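Local coordinates for protein RNA-dependent RNA Polymerase (Bombyx mori cytoplasmic polyhedrosis virus, PDB 6TZ0) that copies RNA from an RNA template, transcribing the double-stranded viral genome into plus strands and probably also synthesising the complementary minus strands, at residues A[357-362]-A[634-639]. Residues are numbered along the deposited sequence; the frame is centred on the assembly and turned at random.
Sequences VFPRIE and EGTYPS
With chi1 at -42°, Thr636 sets OG1 beside its own backbone N and anti to its carbonyl carbon, where the hydroxyl meets the carbonyl of Val357; CG2, anti to the backbone N, flanks the same oxygen. Val357 likewise carries CG2 anti to its N, which brings that methyl to 4.2 Å from Thr636 CG2. The contact lies in the central polymerase domain of a reovirus-type RNA polymerase: 357-362 opens the loop that leaves helix 349-356, while the loop segment 634-639 leads toward helix 644-665, its end probably entering palm motif B.

One hydrogen bond joins the two loops, from Thr636 OG1 to Val357 O at 3.2 Å. The C=O...donor angle is 154°, and the hydroxyl sits 26° off the carbonyl plane. Asn632 ND2 donates to the same oxygen, which is therefore gripped twice.

Beside this bond, Pro359 turns its ring against the other loop, crossing the threonine side chain at about a right angle. CB and CD each approach Thr636 OG1 to 3.5 Å, while CG reaches within 3.6 Å of Glu634 O. This is van der Waals packing of a rigid ring over a hydroxyl and backbone carbonyls.

Ala496 of a second chain, viral structural protein 4, packs against Pro359. The Thr636 side chain comes within about 5 Å of that of Asp552, which binds UTP in another model of this protein though none is bound here, and Arg360 hydrogen-bonds through NH2 to Ala549 O, next to the UTP-binding Gly550; both loops thus lie near the nucleotide site. Between Glu634 and Thr636, the carbonyl O of Gly635 rests 3.5 Å from Pro359 CB.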
loop_
_atom_site.group_PDB
_atom_site.type_symbol
_atom_site.label_atom_id
_atom_site.label_comp_id
_atom_site.label_asym_id
_atom_site.label_seq_id
_atom_site.Cartn_x
_atom_site.Cartn_y
_atom_site.Cartn_z
ATOM N N VAL A 357 -11.474 1.876 9.044
ATOM C CA VAL A 357 -10.221 1.820 9.780
ATOM C C VAL A 357 -10.425 1.744 11.289
ATOM O O VAL A 357 -9.448 1.702 12.035
ATOM C CB VAL A 357 -9.336 3.029 9.389
ATOM C CG1 VAL A 357 -9.786 4.315 10.068
ATOM C CG2 VAL A 357 -7.831 2.757 9.509
ATOM N N PHE A 358 -11.659 1.682 11.769
ATOM C CA PHE A 358 -11.864 1.617 13.213
ATOM C C PHE A 358 -11.666 0.181 13.690
ATOM O O PHE A 358 -12.221 -0.743 13.090
ATOM C CB PHE A 358 -13.264 2.099 13.586
ATOM C CG PHE A 358 -13.438 2.402 15.051
ATOM C CD1 PHE A 358 -13.096 3.643 15.557
ATOM C CD2 PHE A 358 -13.901 1.440 15.926
ATOM C CE1 PHE A 358 -13.247 3.926 16.900
ATOM C CE2 PHE A 358 -14.033 1.713 17.270
ATOM C CZ PHE A 358 -13.714 2.959 17.754
ATOM N N PRO A 359 -10.910 -0.042 14.765
ATOM C CA PRO A 359 -10.591 -1.413 15.176
ATOM C C PRO A 359 -11.768 -2.111 15.836
ATOM O O PRO A 359 -12.689 -1.477 16.349
ATOM C CB PRO A 359 -9.448 -1.218 16.174
ATOM C CG PRO A 359 -9.682 0.117 16.728
ATOM C CD PRO A 359 -10.243 0.950 15.623
ATOM N N ARG A 360 -11.718 -3.439 15.837
ATOM C CA ARG A 360 -12.796 -4.225 16.413
ATOM C C ARG A 360 -12.277 -5.544 16.965
ATOM O O ARG A 360 -11.182 -5.991 16.626
ATOM C CB ARG A 360 -13.897 -4.476 15.392
ATOM C CG ARG A 360 -13.477 -5.261 14.181
ATOM C CD ARG A 360 -14.689 -5.418 13.302
ATOM N NE ARG A 360 -14.446 -6.228 12.121
ATOM C CZ ARG A 360 -15.404 -6.597 11.284
ATOM N NH1 ARG A 360 -16.655 -6.232 11.519
ATOM N NH2 ARG A 360 -15.122 -7.338 10.225
ATOM N N ILE A 361 -13.039 -6.082 17.913
ATOM C CA ILE A 361 -12.714 -7.317 18.611
ATOM C C ILE A 361 -13.757 -8.384 18.339
ATOM O O ILE A 361 -14.941 -8.173 18.577
ATOM C CB ILE A 361 -12.689 -7.076 20.130
ATOM C CG1 ILE A 361 -11.328 -6.545 20.567
ATOM C CG2 ILE A 361 -13.040 -8.348 20.881
ATOM C CD1 ILE A 361 -11.415 -5.529 21.680
ATOM N N GLU A 362 -13.315 -9.545 17.873
ATOM C CA GLU A 362 -14.236 -10.626 17.554
ATOM C C GLU A 362 -13.898 -11.959 18.204
ATOM O O GLU A 362 -12.727 -12.309 18.329
ATOM C CB GLU A 362 -14.300 -10.825 16.036
ATOM C CG GLU A 362 -14.508 -9.550 15.238
ATOM C CD GLU A 362 -15.936 -9.046 15.317
ATOM O OE1 GLU A 362 -16.853 -9.788 14.907
ATOM O OE2 GLU A 362 -16.142 -7.908 15.791
ATOM N N GLU A 634 -6.715 2.631 18.644
ATOM C CA GLU A 634 -5.514 1.866 18.353
ATOM C C GLU A 634 -5.844 0.379 18.284
ATOM O O GLU A 634 -6.812 -0.088 18.883
ATOM C CB GLU A 634 -4.445 2.155 19.413
ATOM C CG GLU A 634 -3.001 1.894 18.991
ATOM C CD GLU A 634 -2.546 0.486 19.282
ATOM O OE1 GLU A 634 -3.071 -0.107 20.246
ATOM O OE2 GLU A 634 -1.672 -0.037 18.553
ATOM N N GLY A 635 -5.053 -0.358 17.516
ATOM C CA GLY A 635 -5.270 -1.785 17.393
ATOM C C GLY A 635 -5.816 -2.182 16.040
ATOM O O GLY A 635 -6.543 -3.170 15.912
ATOM N N THR A 636 -5.498 -1.390 15.032
ATOM C CA THR A 636 -5.788 -1.696 13.646
ATOM C C THR A 636 -4.473 -2.221 13.069
ATOM O O THR A 636 -3.532 -2.505 13.813
ATOM C CB THR A 636 -6.351 -0.433 12.976
ATOM O OG1 THR A 636 -7.263 0.185 13.884
ATOM C CG2 THR A 636 -7.173 -0.744 11.726
ATOM N N TYR A 637 -4.391 -2.395 11.756
ATOM C CA TYR A 637 -3.109 -2.610 11.133
ATOM C C TYR A 637 -2.936 -1.556 10.048
ATOM O O TYR A 637 -3.860 -1.354 9.248
ATOM C CB TYR A 637 -3.003 -4.016 10.541
ATOM C CG TYR A 637 -1.578 -4.418 10.300
ATOM C CD1 TYR A 637 -0.780 -4.836 11.355
ATOM C CD2 TYR A 637 -1.013 -4.339 9.038
ATOM C CE1 TYR A 637 0.528 -5.186 11.155
ATOM C CE2 TYR A 637 0.299 -4.687 8.831
ATOM C CZ TYR A 637 1.062 -5.108 9.891
ATOM O OH TYR A 637 2.371 -5.457 9.686
ATOM N N PRO A 638 -1.788 -0.867 9.990
ATOM C CA PRO A 638 -1.728 0.403 9.240
ATOM C C PRO A 638 -1.854 0.258 7.734
ATOM O O PRO A 638 -2.409 1.153 7.084
ATOM C CB PRO A 638 -0.358 0.970 9.637
ATOM C CG PRO A 638 -0.024 0.302 10.924
ATOM C CD PRO A 638 -0.587 -1.073 10.815
ATOM N N SER A 639 -1.300 -0.811 7.163
ATOM C CA SER A 639 -1.478 -1.249 5.777
ATOM C C SER A 639 -0.872 -0.317 4.726
ATOM O O SER A 639 -0.936 -0.613 3.529
ATOM C CB SER A 639 -2.961 -1.504 5.471
ATOM O OG SER A 639 -3.135 -1.951 4.140
#